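Local coordinates for uncharacterized protein AF_1796 (PDB 1VIM), which is of unknown function but probably binds a carbohydrate derivative and may act as an isomerase of the SIS (sugar isomerase) type, at residues 15-20 / 154-159; 56-61 / 161-166; 70-75 / 176-181; 108-113 / 131-136. One frame throughout, in Å; residues are numbered along the deposited sequence. Where two conformers were deposited one is given.

Contact 1: residues 15-20 / 154-159; sequences LRFLEV and QLAPLG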
loop_
_atom_site.group_PDB
_atom_site.type_symbol
_atom_site.label_atom_id
_atom_site.label_comp_id
_atom_site.label_asym_id
_atom_site.label_seq_id
_atom_site.Cartn_x
_atom_site.Cartn_y
_atom_site.Cartn_z
ATOM N N LEU A 15 -1.868 -18.563 -26.032
ATOM C CA LEU A 15 -2.691 -19.780 -25.984
ATOM C C LEU A 15 -1.956 -20.944 -25.325
ATOM O O LEU A 15 -2.560 -21.685 -24.536
ATOM C CB LEU A 15 -3.246 -20.118 -27.375
ATOM C CG LEU A 15 -4.072 -19.000 -28.050
ATOM C CD1 LEU A 15 -4.376 -19.404 -29.496
ATOM C CD2 LEU A 15 -5.382 -18.658 -27.332
ATOM N N ARG A 16 -0.653 -21.057 -25.586
ATOM C CA ARG A 16 0.163 -22.107 -24.980
ATOM C C ARG A 16 0.210 -21.906 -23.463
ATOM O O ARG A 16 0.078 -22.868 -22.686
ATOM C CB ARG A 16 1.567 -22.088 -25.569
ATOM C CG ARG A 16 2.559 -23.051 -24.974
ATOM C CD ARG A 16 3.763 -23.291 -25.888
ATOM N NE ARG A 16 3.280 -24.060 -27.015
ATOM C CZ ARG A 16 3.298 -25.389 -27.090
ATOM N NH1 ARG A 16 3.876 -26.143 -26.147
ATOM N NH2 ARG A 16 2.762 -25.962 -28.136
ATOM N N PHE A 17 0.342 -20.646 -23.028
ATOM C CA PHE A 17 0.338 -20.377 -21.605
ATOM C C PHE A 17 -0.979 -20.860 -20.953
ATOM O O PHE A 17 -0.965 -21.486 -19.903
ATOM C CB PHE A 17 0.542 -18.867 -21.366
ATOM C CG PHE A 17 0.484 -18.490 -19.908
ATOM C CD1 PHE A 17 -0.735 -18.124 -19.332
ATOM C CD2 PHE A 17 1.611 -18.545 -19.101
ATOM C CE1 PHE A 17 -0.810 -17.802 -17.994
ATOM C CE2 PHE A 17 1.536 -18.206 -17.756
ATOM C CZ PHE A 17 0.307 -17.847 -17.198
ATOM N N LEU A 18 -2.108 -20.563 -21.586
ATOM C CA LEU A 18 -3.375 -20.998 -21.046
ATOM C C LEU A 18 -3.498 -22.512 -20.976
ATOM O O LEU A 18 -4.054 -23.034 -20.020
ATOM C CB LEU A 18 -4.530 -20.396 -21.847
ATOM C CG LEU A 18 -4.632 -18.872 -21.820
ATOM C CD1 LEU A 18 -5.745 -18.393 -22.726
ATOM C CD2 LEU A 18 -4.802 -18.355 -20.399
ATOM N N GLU A 19 -2.934 -23.211 -21.956
ATOM C CA GLU A 19 -2.925 -24.672 -21.906
ATOM C C GLU A 19 -2.134 -25.138 -20.696
ATOM O O GLU A 19 -2.575 -26.028 -19.984
ATOM C CB GLU A 19 -2.331 -25.278 -23.184
ATOM C CG GLU A 19 -2.452 -26.811 -23.314
ATOM C CD GLU A 19 -1.561 -27.645 -22.391
ATOM O OE1 GLU A 19 -0.390 -27.307 -22.224
ATOM O OE2 GLU A 19 -2.036 -28.682 -21.831
ATOM N N VAL A 20 -0.976 -24.539 -20.455
ATOM C CA VAL A 20 -0.160 -24.907 -19.293
ATOM C C VAL A 20 -0.929 -24.663 -17.987
ATOM O O VAL A 20 -0.941 -25.525 -17.123
ATOM C CB VAL A 20 1.192 -24.174 -19.278
ATOM C CG1 VAL A 20 1.963 -24.469 -17.976
ATOM C CG2 VAL A 20 1.991 -24.578 -20.482
ATOM N N GLN A 154 9.864 -19.793 -19.649
ATOM C CA GLN A 154 9.694 -18.963 -20.842
ATOM C C GLN A 154 8.246 -18.444 -20.996
ATOM O O GLN A 154 8.024 -17.352 -21.492
ATOM C CB GLN A 154 10.112 -19.725 -22.102
ATOM C CG GLN A 154 10.006 -18.933 -23.405
ATOM C CD GLN A 154 10.821 -17.654 -23.387
ATOM O OE1 GLN A 154 12.026 -17.689 -23.110
ATOM N NE2 GLN A 154 10.184 -16.533 -23.687
ATOM N N LEU A 155 7.275 -19.243 -20.563
ATOM C CA LEU A 155 5.860 -18.855 -20.578
ATOM C C LEU A 155 5.449 -18.228 -19.258
ATOM O O LEU A 155 4.624 -17.328 -19.260
ATOM C CB LEU A 155 4.978 -20.086 -20.821
ATOM C CG LEU A 155 5.110 -20.712 -22.201
ATOM C CD1 LEU A 155 4.453 -22.103 -22.204
ATOM C CD2 LEU A 155 4.529 -19.824 -23.285
ATOM N N ALA A 156 6.031 -18.709 -18.159
ATOM C CA ALA A 156 5.577 -18.404 -16.789
ATOM C C ALA A 156 6.809 -18.026 -15.974
ATOM O O ALA A 156 7.313 -18.817 -15.175
ATOM C CB ALA A 156 4.861 -19.609 -16.196
ATOM N N PRO A 157 7.349 -16.826 -16.213
ATOM C CA PRO A 157 8.634 -16.467 -15.600
ATOM C C PRO A 157 8.505 -16.164 -14.112
ATOM O O PRO A 157 7.405 -15.793 -13.632
ATOM C CB PRO A 157 9.023 -15.193 -16.366
ATOM C CG PRO A 157 7.707 -14.547 -16.727
ATOM C CD PRO A 157 6.860 -15.756 -17.104
ATOM N N LEU A 158 9.621 -16.255 -13.397
ATOM C CA LEU A 158 9.731 -15.718 -12.046
ATOM C C LEU A 158 8.668 -16.266 -11.109
ATOM O O LEU A 158 8.168 -15.543 -10.253
ATOM C CB LEU A 158 9.673 -14.184 -12.039
ATOM C CG LEU A 158 10.863 -13.472 -12.707
ATOM C CD1 LEU A 158 10.659 -11.954 -12.588
ATOM C CD2 LEU A 158 12.280 -13.960 -12.253
ATOM N N GLY A 159 8.316 -17.526 -11.262
ATOM C CA GLY A 159 7.357 -18.097 -10.309
ATOM C C GLY A 159 5.874 -17.805 -10.576
ATOM O O GLY A 159 5.026 -18.084 -9.722
#
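Two first torsions bring F17 and L155 together: F17 holds CG anti to its own backbone nitrogen (chi1 177°), which carries the ring across to residues 154-159, while L155 turns CG anti to its carbonyl carbon (chi1 -67°) and sends its branched end back toward helix 12-31. The contact joins that N-terminal helix to the end of helix 149-155 and the turn after it, a peripheral part of the SIS fold, whose parallel sheet is flanked by helices. L155 carries most of the contact. Its CD1 methyl lies 3.5 Å from CG of R16 and also reaches V20, where CG2 is 3.9 Å from CD1 of L155, so that the leucine end sits against two side chains one helical turn apart. The aliphatic part of R16 does the touching here; its chain bends at chi3 beyond CG and CD. The F17 ring packs against the backbone at L155. Its CD2 is 3.3 Å from O of L155, which approaches obliquely, and CD2 also packs at 4.1 Å from CB of L155. Packing alone holds these two segments together, with van der Waals contacts in place of polar bonds. T160, M161 and L164 of helix 160-181 also touch the F17 ring, which packs in addition on A172 of the second subunit, so that the buried ring lies between helix 160-181, the turn and the second subunit. A156 meets the same ring at its edge, near the ring plane, with CB 3.9 Å from CE2 of F17.

Contact 2: residues 56-61 / 161-166; sequences GRSGYI and MFELTA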
loop_
_atom_site.group_PDB
_atom_site.type_symbol
_atom_site.label_atom_id
_atom_site.label_comp_id
_atom_site.label_asym_id
_atom_site.label_seq_id
_atom_site.Cartn_x
_atom_site.Cartn_y
_atom_site.Cartn_z
ATOM N N GLY A 56 6.209 -9.090 -2.762
ATOM C CA GLY A 56 5.934 -8.875 -4.185
ATOM C C GLY A 56 4.578 -9.420 -4.604
ATOM O O GLY A 56 3.557 -9.221 -3.942
ATOM N N ARG A 57 4.551 -10.130 -5.732
ATOM C CA ARG A 57 3.300 -10.715 -6.209
ATOM C C ARG A 57 2.672 -11.711 -5.233
ATOM O O ARG A 57 1.439 -11.762 -5.114
ATOM C CB ARG A 57 3.468 -11.298 -7.607
ATOM C CG ARG A 57 3.365 -10.196 -8.677
ATOM C CD ARG A 57 3.887 -10.558 -10.052
ATOM N NE ARG A 57 3.272 -11.777 -10.541
ATOM C CZ ARG A 57 2.576 -11.900 -11.679
ATOM N NH1 ARG A 57 2.291 -10.850 -12.446
ATOM N NH2 ARG A 57 2.121 -13.102 -12.018
ATOM N N SER A 58 3.478 -12.448 -4.474
ATOM C CA SER A 58 2.899 -13.315 -3.442
ATOM C C SER A 58 2.257 -12.510 -2.322
ATOM O O SER A 58 1.344 -13.015 -1.656
ATOM C CB SER A 58 3.938 -14.277 -2.893
ATOM O OG SER A 58 4.159 -15.312 -3.860
ATOM N N GLY A 59 2.724 -11.280 -2.093
ATOM C CA GLY A 59 2.051 -10.373 -1.180
ATOM C C GLY A 59 0.661 -9.989 -1.661
ATOM O O GLY A 59 -0.253 -9.842 -0.857
ATOM N N TYR A 60 0.493 -9.814 -2.964
ATOM C CA TYR A 60 -0.821 -9.505 -3.513
ATOM C C TYR A 60 -1.771 -10.682 -3.361
ATOM O O TYR A 60 -2.966 -10.481 -3.097
ATOM C CB TYR A 60 -0.743 -9.044 -4.980
ATOM C CG TYR A 60 0.278 -7.952 -5.223
ATOM C CD1 TYR A 60 0.549 -6.969 -4.255
ATOM C CD2 TYR A 60 0.997 -7.935 -6.414
ATOM C CE1 TYR A 60 1.529 -5.985 -4.500
ATOM C CE2 TYR A 60 1.985 -6.978 -6.656
ATOM C CZ TYR A 60 2.226 -6.022 -5.705
ATOM O OH TYR A 60 3.226 -5.112 -5.944
ATOM N N ILE A 61 -1.249 -11.904 -3.488
ATOM C CA ILE A 61 -2.058 -13.093 -3.250
ATOM C C ILE A 61 -2.447 -13.176 -1.771
ATOM O O ILE A 61 -3.600 -13.476 -1.436
ATOM C CB ILE A 61 -1.251 -14.345 -3.650
ATOM C CG1 ILE A 61 -0.889 -14.321 -5.131
ATOM C CG2 ILE A 61 -1.992 -15.622 -3.236
ATOM C CD1 ILE A 61 0.000 -15.404 -5.521
ATOM N N MET A 161 3.722 -19.457 -12.330
ATOM C CA MET A 161 2.842 -20.611 -12.182
ATOM C C MET A 161 2.529 -20.937 -10.729
ATOM O O MET A 161 1.385 -21.242 -10.414
ATOM C CB MET A 161 3.396 -21.833 -12.901
ATOM C CG MET A 161 2.347 -22.899 -13.208
ATOM S SD MET A 161 0.896 -22.326 -14.166
ATOM C CE MET A 161 1.781 -21.321 -15.423
ATOM N N PHE A 162 3.518 -20.853 -9.846
ATOM C CA PHE A 162 3.236 -21.004 -8.420
ATOM C C PHE A 162 2.185 -19.964 -7.989
ATOM O O PHE A 162 1.228 -20.279 -7.262
ATOM C CB PHE A 162 4.489 -20.807 -7.545
ATOM C CG PHE A 162 4.147 -20.636 -6.095
ATOM C CD1 PHE A 162 3.799 -21.757 -5.334
ATOM C CD2 PHE A 162 4.089 -19.358 -5.514
ATOM C CE1 PHE A 162 3.413 -21.618 -3.992
ATOM C CE2 PHE A 162 3.696 -19.210 -4.187
ATOM C CZ PHE A 162 3.365 -20.332 -3.420
ATOM N N GLU A 163 2.351 -18.715 -8.407
ATOM C CA GLU A 163 1.473 -17.654 -7.915
ATOM C C GLU A 163 0.038 -17.877 -8.361
ATOM O O GLU A 163 -0.879 -17.811 -7.557
ATOM C CB GLU A 163 1.973 -16.299 -8.404
ATOM C CG GLU A 163 3.338 -15.975 -7.816
ATOM C CD GLU A 163 4.009 -14.829 -8.473
ATOM O OE1 GLU A 163 3.463 -14.301 -9.455
ATOM O OE2 GLU A 163 5.124 -14.500 -7.998
ATOM N N LEU A 164 -0.161 -18.225 -9.630
ATOM C CA LEU A 164 -1.523 -18.501 -10.098
ATOM C C LEU A 164 -2.116 -19.714 -9.402
ATOM O O LEU A 164 -3.282 -19.716 -9.025
ATOM C CB LEU A 164 -1.511 -18.757 -11.621
ATOM C CG LEU A 164 -1.206 -17.556 -12.478
ATOM C CD1 LEU A 164 -1.128 -17.997 -13.926
ATOM C CD2 LEU A 164 -2.248 -16.459 -12.254
ATOM N N THR A 165 -1.314 -20.742 -9.222
ATOM C CA THR A 165 -1.841 -21.958 -8.628
ATOM C C THR A 165 -2.182 -21.711 -7.155
ATOM O O THR A 165 -3.196 -22.206 -6.657
ATOM C CB THR A 165 -0.820 -23.096 -8.772
ATOM O OG1 THR A 165 -0.490 -23.263 -10.160
ATOM C CG2 THR A 165 -1.439 -24.450 -8.361
ATOM N N ALA A 166 -1.341 -20.953 -6.460
ATOM C CA ALA A 166 -1.586 -20.630 -5.062
ATOM C C ALA A 166 -2.855 -19.774 -4.922
ATOM O O ALA A 166 -3.672 -20.001 -4.025
ATOM C CB ALA A 166 -0.354 -19.927 -4.439
HETATM O O HOH W 1 6.008 -13.312 -5.486
#
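This is a buried contact between two nearly parallel helices near the middle of the chain, joined by a salt bridge at one end and apolar packing at the other. Helix 56-71 follows strand 50-53 of the parallel SIS-domain sheet and runs beside helix 160-181; the axes of the two segments approach to 10.1 Å and lie 5° from parallel. R57 grips E163 side-on, with two nitrogens on one oxygen: NE reaches OE1 at 2.8 Å and a fairly straight 162°, whereas NH2 meets OE1 at 3.1 Å. Both bonds lie in the guanidinium plane, which is turned 36° from the carboxylate. Water 1 accepts from N of S58 and lies 2.9 Å from OE2 of E163, probably linking the carboxylate to the first turn of helix 56-71. NH2 of R57 has a second acidic partner, D171 of the second subunit, so the arginine also links the two subunits. In one of its two conformers, I61 packs on E163, its CD1 3.6 Å from CB of E163. S58 meets the F162 ring at its edge, near the ring plane, with OG 3.9 Å from CE2 of F162.

Contact 3: residues 70-75 / 176-181; sequences MHLGYT and EIMMQK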
loop_
_atom_site.group_PDB
_atom_site.type_symbol
_atom_site.label_atom_id
_atom_site.label_comp_id
_atom_site.label_asym_id
_atom_site.label_seq_id
_atom_site.Cartn_x
_atom_site.Cartn_y
_atom_site.Cartn_z
ATOM N N MET A 70 -11.526 -12.035 5.846
ATOM C CA MET A 70 -12.306 -10.999 6.511
ATOM C C MET A 70 -13.786 -11.144 6.120
ATOM O O MET A 70 -14.680 -11.094 6.975
ATOM C CB MET A 70 -11.720 -9.611 6.217
ATOM C CG MET A 70 -12.524 -8.455 6.862
ATOM S SD MET A 70 -13.948 -7.901 5.935
ATOM C CE MET A 70 -13.125 -7.118 4.471
ATOM N N HIS A 71 -14.048 -11.367 4.844
ATOM C CA HIS A 71 -15.424 -11.585 4.376
ATOM C C HIS A 71 -16.103 -12.747 5.072
ATOM O O HIS A 71 -17.317 -12.668 5.305
ATOM C CB HIS A 71 -15.490 -11.790 2.859
ATOM C CG HIS A 71 -15.021 -10.601 2.074
ATOM N ND1 HIS A 71 -14.603 -10.684 0.764
ATOM C CD2 HIS A 71 -14.904 -9.289 2.418
ATOM C CE1 HIS A 71 -14.233 -9.482 0.341
ATOM N NE2 HIS A 71 -14.389 -8.622 1.334
ATOM N N LEU A 72 -15.342 -13.790 5.388
ATOM C CA LEU A 72 -15.853 -14.981 6.071
ATOM C C LEU A 72 -16.070 -14.768 7.568
ATOM O O LEU A 72 -16.622 -15.671 8.248
ATOM C CB LEU A 72 -14.900 -16.164 5.847
ATOM C CG LEU A 72 -14.748 -16.638 4.398
ATOM C CD1 LEU A 72 -13.641 -17.688 4.313
ATOM C CD2 LEU A 72 -16.025 -17.220 3.905
ATOM N N GLY A 73 -15.618 -13.627 8.088
ATOM C CA GLY A 73 -15.838 -13.282 9.488
ATOM C C GLY A 73 -14.667 -13.545 10.409
ATOM O O GLY A 73 -14.807 -13.396 11.626
ATOM N N TYR A 74 -13.495 -13.877 9.854
ATOM C CA TYR A 74 -12.313 -14.042 10.696
ATOM C C TYR A 74 -11.712 -12.694 11.076
ATOM O O TYR A 74 -11.889 -11.684 10.363
ATOM C CB TYR A 74 -11.226 -14.876 9.993
ATOM C CG TYR A 74 -11.606 -16.322 9.766
ATOM C CD1 TYR A 74 -11.518 -17.241 10.801
ATOM C CD2 TYR A 74 -12.059 -16.760 8.529
ATOM C CE1 TYR A 74 -11.879 -18.570 10.612
ATOM C CE2 TYR A 74 -12.413 -18.100 8.317
ATOM C CZ TYR A 74 -12.316 -18.988 9.366
ATOM O OH TYR A 74 -12.653 -20.310 9.168
ATOM N N THR A 75 -10.950 -12.701 12.159
ATOM C CA THR A 75 -10.122 -11.570 12.530
ATOM C C THR A 75 -8.764 -11.790 11.861
ATOM O O THR A 75 -8.035 -12.732 12.179
ATOM C CB THR A 75 -9.954 -11.500 14.045
ATOM O OG1 THR A 75 -11.254 -11.288 14.623
ATOM C CG2 THR A 75 -9.157 -10.279 14.435
ATOM N N GLU A 176 -14.342 -24.085 0.361
ATOM C CA GLU A 176 -14.468 -25.179 1.324
ATOM C C GLU A 176 -14.884 -24.669 2.695
ATOM O O GLU A 176 -15.788 -25.233 3.335
ATOM C CB GLU A 176 -13.144 -25.930 1.404
ATOM C CG GLU A 176 -13.138 -27.083 2.396
ATOM C CD GLU A 176 -14.065 -28.227 2.015
ATOM O OE1 GLU A 176 -14.463 -28.344 0.831
ATOM O OE2 GLU A 176 -14.381 -29.022 2.936
ATOM N N ILE A 177 -14.253 -23.592 3.155
ATOM C CA ILE A 177 -14.637 -22.990 4.432
ATOM C C ILE A 177 -16.078 -22.490 4.393
ATOM O O ILE A 177 -16.823 -22.665 5.365
ATOM C CB ILE A 177 -13.646 -21.867 4.833
ATOM C CG1 ILE A 177 -12.253 -22.460 5.100
ATOM C CG2 ILE A 177 -14.157 -21.140 6.081
ATOM C CD1 ILE A 177 -11.107 -21.443 5.161
ATOM N N MET A 178 -16.502 -21.916 3.277
ATOM C CA MET A 178 -17.898 -21.466 3.193
ATOM C C MET A 178 -18.855 -22.626 3.374
ATOM O O MET A 178 -19.832 -22.510 4.114
ATOM C CB MET A 178 -18.178 -20.799 1.862
ATOM C CG MET A 178 -17.527 -19.430 1.725
ATOM S SD MET A 178 -17.646 -18.805 0.057
ATOM C CE MET A 178 -19.464 -18.446 -0.058
ATOM N N MET A 179 -18.571 -23.733 2.698
ATOM C CA MET A 179 -19.384 -24.944 2.836
ATOM C C MET A 179 -19.430 -25.400 4.294
ATOM O O MET A 179 -20.528 -25.662 4.829
ATOM C CB MET A 179 -18.889 -26.054 1.896
ATOM C CG MET A 179 -19.683 -27.369 1.983
ATOM S SD MET A 179 -19.020 -28.462 3.247
ATOM C CE MET A 179 -20.115 -29.872 3.093
ATOM N N GLN A 180 -18.276 -25.481 4.953
ATOM C CA GLN A 180 -18.200 -25.973 6.336
ATOM C C GLN A 180 -18.960 -25.098 7.311
ATOM O O GLN A 180 -19.564 -25.606 8.270
ATOM C CB GLN A 180 -16.751 -26.116 6.798
ATOM C CG GLN A 180 -15.995 -27.214 6.085
ATOM C CD GLN A 180 -14.615 -27.452 6.649
ATOM O OE1 GLN A 180 -14.238 -26.877 7.673
ATOM N NE2 GLN A 180 -13.863 -28.323 6.001
ATOM N N LYS A 181 -18.966 -23.798 7.054
ATOM C CA LYS A 181 -19.528 -22.831 7.986
ATOM C C LYS A 181 -20.946 -22.422 7.583
ATOM O O LYS A 181 -21.568 -21.571 8.238
ATOM C CB LYS A 181 -18.610 -21.606 8.055
ATOM C CG LYS A 181 -17.312 -21.853 8.801
ATOM C CD LYS A 181 -16.439 -20.604 8.766
ATOM C CE LYS A 181 -16.697 -19.686 9.967
ATOM N NZ LYS A 181 -16.103 -18.319 9.806
#
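L72, near the C-terminal end of helix 56-71, meets helix 160-181 with both methyls: CD1 rests 3.9 Å from CG2 of I177, and CD2 presses on CG of M178 at 3.4 Å, tighter than usual van der Waals contact. The leucine crosses both partners at about a right angle. L183 and L188, further along the chain, also pack on it. Its carbonyl oxygen takes a weak hydrogen bond from the ammonium of K181, with NZ 3.1 Å from O of L72. G73 then closes the helix in a Schellman motif with its positive phi, after which the chain leads to strand 76-78, an edge strand of the parallel SIS sheet in this chain. Y74 follows, with CG anti to its carbonyl carbon (chi1 -67°), which brings the ring to both I177 and K181. NZ of K181 stands over one face in a cation-pi contact, 4.2 Å from the centroid of the Y74 ring, while CG2 of I177 lies at the ring edge, 3.5 Å from OH of Y74. That hydroxyl is hydrogen-bonded to D45 of helix 34-46. A leucine in place of Y74 would probably leave the K181 ammonium without its aromatic face and D45 without the hydroxyl.

Contact 4: residues 108-113 / 131-136; sequences ISKKAK and AKMADV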
loop_
_atom_site.group_PDB
_atom_site.type_symbol
_atom_site.label_atom_id
_atom_site.label_comp_id
_atom_site.label_asym_id
_atom_site.label_seq_id
_atom_site.Cartn_x
_atom_site.Cartn_y
_atom_site.Cartn_z
ATOM N N ILE A 108 10.548 -12.718 8.795
ATOM C CA ILE A 108 9.343 -12.389 9.559
ATOM C C ILE A 108 8.774 -13.646 10.209
ATOM O O ILE A 108 8.364 -13.607 11.381
ATOM C CB ILE A 108 8.282 -11.772 8.624
ATOM C CG1 ILE A 108 8.673 -10.346 8.214
ATOM C CG2 ILE A 108 6.884 -11.830 9.238
ATOM C CD1 ILE A 108 8.597 -9.295 9.284
ATOM N N SER A 109 8.786 -14.767 9.483
ATOM C CA SER A 109 8.210 -15.999 10.007
ATOM C C SER A 109 9.039 -16.532 11.154
ATOM O O SER A 109 8.472 -17.032 12.126
ATOM C CB SER A 109 8.084 -17.058 8.913
ATOM O OG SER A 109 7.204 -16.610 7.909
ATOM N N LYS A 110 10.366 -16.396 11.080
ATOM C CA LYS A 110 11.209 -16.779 12.218
ATOM C C LYS A 110 10.878 -15.935 13.454
ATOM O O LYS A 110 10.774 -16.468 14.572
ATOM C CB LYS A 110 12.692 -16.646 11.855
ATOM C CG LYS A 110 13.694 -17.084 12.981
ATOM C CD LYS A 110 13.478 -18.523 13.463
ATOM C CE LYS A 110 14.675 -19.018 14.325
ATOM N NZ LYS A 110 14.799 -18.284 15.608
ATOM N N LYS A 111 10.696 -14.635 13.281
ATOM C CA LYS A 111 10.334 -13.789 14.415
ATOM C C LYS A 111 8.979 -14.201 14.996
ATOM O O LYS A 111 8.818 -14.287 16.215
ATOM C CB LYS A 111 10.320 -12.304 14.042
ATOM C CG LYS A 111 9.910 -11.354 15.156
ATOM C CD LYS A 111 10.994 -11.161 16.205
ATOM C CE LYS A 111 10.647 -9.997 17.117
ATOM N NZ LYS A 111 10.178 -8.838 16.297
ATOM N N ALA A 112 8.008 -14.487 14.132
ATOM C CA ALA A 112 6.711 -14.965 14.589
ATOM C C ALA A 112 6.800 -16.287 15.361
ATOM O O ALA A 112 6.145 -16.439 16.410
ATOM C CB ALA A 112 5.770 -15.099 13.392
ATOM N N LYS A 113 7.621 -17.213 14.862
ATOM C CA LYS A 113 7.840 -18.499 15.523
ATOM C C LYS A 113 8.479 -18.285 16.893
ATOM O O LYS A 113 8.089 -18.934 17.884
ATOM C CB LYS A 113 8.716 -19.410 14.660
ATOM C CG LYS A 113 8.028 -20.071 13.455
ATOM C CD LYS A 113 6.773 -20.888 13.809
ATOM C CE LYS A 113 7.073 -22.117 14.684
ATOM N NZ LYS A 113 5.832 -22.854 15.136
ATOM N N ALA A 131 9.186 -23.882 5.021
ATOM C CA ALA A 131 8.489 -25.130 5.348
ATOM C C ALA A 131 9.037 -25.771 6.611
ATOM O O ALA A 131 8.266 -26.264 7.436
ATOM C CB ALA A 131 8.545 -26.087 4.186
ATOM N N LYS A 132 10.361 -25.739 6.785
ATOM C CA LYS A 132 10.959 -26.356 7.974
ATOM C C LYS A 132 10.515 -25.725 9.275
ATOM O O LYS A 132 10.511 -26.391 10.307
ATOM C CB LYS A 132 12.493 -26.395 7.882
ATOM C CG LYS A 132 12.999 -27.318 6.786
ATOM C CD LYS A 132 14.515 -27.418 6.790
ATOM C CE LYS A 132 15.161 -26.173 6.246
ATOM N NZ LYS A 132 16.653 -26.298 6.268
ATOM N N MET A 133 10.128 -24.449 9.242
ATOM C CA MET A 133 9.628 -23.742 10.412
ATOM C C MET A 133 8.133 -23.938 10.659
ATOM O O MET A 133 7.634 -23.573 11.723
ATOM C CB MET A 133 9.856 -22.228 10.239
ATOM C CG MET A 133 11.280 -21.787 10.516
ATOM S SD MET A 133 11.423 -19.987 10.506
ATOM C CE MET A 133 11.228 -19.681 8.822
ATOM N N ALA A 134 7.424 -24.498 9.690
ATOM C CA ALA A 134 5.966 -24.399 9.675
ATOM C C ALA A 134 5.305 -25.498 10.461
ATOM O O ALA A 134 5.789 -26.627 10.505
ATOM C CB ALA A 134 5.467 -24.453 8.257
ATOM N N ASP A 135 4.179 -25.166 11.069
ATOM C CA ASP A 135 3.342 -26.180 11.682
ATOM C C ASP A 135 2.581 -26.998 10.659
ATOM O O ASP A 135 2.320 -28.203 10.880
ATOM C CB ASP A 135 2.390 -25.506 12.668
ATOM C CG ASP A 135 3.136 -24.846 13.775
ATOM O OD1 ASP A 135 3.457 -23.649 13.675
ATOM O OD2 ASP A 135 3.477 -25.466 14.814
ATOM N N VAL A 136 2.198 -26.358 9.552
ATOM C CA VAL A 136 1.501 -26.997 8.448
ATOM C C VAL A 136 2.178 -26.503 7.183
ATOM O O VAL A 136 2.361 -25.283 6.990
ATOM C CB VAL A 136 -0.003 -26.610 8.401
ATOM C CG1 VAL A 136 -0.659 -27.136 7.159
ATOM C CG2 VAL A 136 -0.731 -27.124 9.649
#
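M133 and K110 meet at about a right angle, the methionine thioether lying across the side of helix 103-115, where that helix packs beside helix 129-133. This is the outer layer of the SIS alpha-beta fold: the two helices belong to the successive beta-alpha-beta crossovers before and after strand 118-123. The sulfur of M133 sits over the helix backbone, its SD 3.6 Å from CA and 3.8 Å from CB of K110. A bend at chi3 (-71°) turns the terminal methyl along the helix toward S109, with CE 4.1 Å from CB of S109. The ammonium of K110 goes another way, to a salt bridge with D114 on its own helix. K113 crosses D135 obliquely. Two bends, at chi2 and chi3, fold its chain over the carbonyl of M133, where CE comes 3.3 Å from O of M133. The salt bridge is made by NZ of K113, which meets OD1 of D135 on the syn side at 2.9 Å, 24° out of the carboxylate plane. Replacing K113 by an alanine would probably take from the D135 carboxylate its charged mate and uncover the carbonyl of M133. OD1 of D135 has a second donor, the backbone N of L119 on strand 118-123.

Contacts 2 and 3 join the same pair, helices 56-71 and 160-181, with centres about 21 Å apart: contact 2 is buried near the middle of the chain and pairs full charges, while contact 3, also buried, lies farther from the centre and relies on leucine packing and a cation-pi contact. Contact 1 touches contact 2 directly, through F17 against L164 and A156 against M161, yet has no polar bond across it and is only partly buried. Contact 4 is the surface member, nested along the chain inside the loops closed by the others. The salt bridges of contacts 2 and 4 are both intrachain, but R57 has a further acid, D171 of the second subunit, which contacts 1 and 3 touch too.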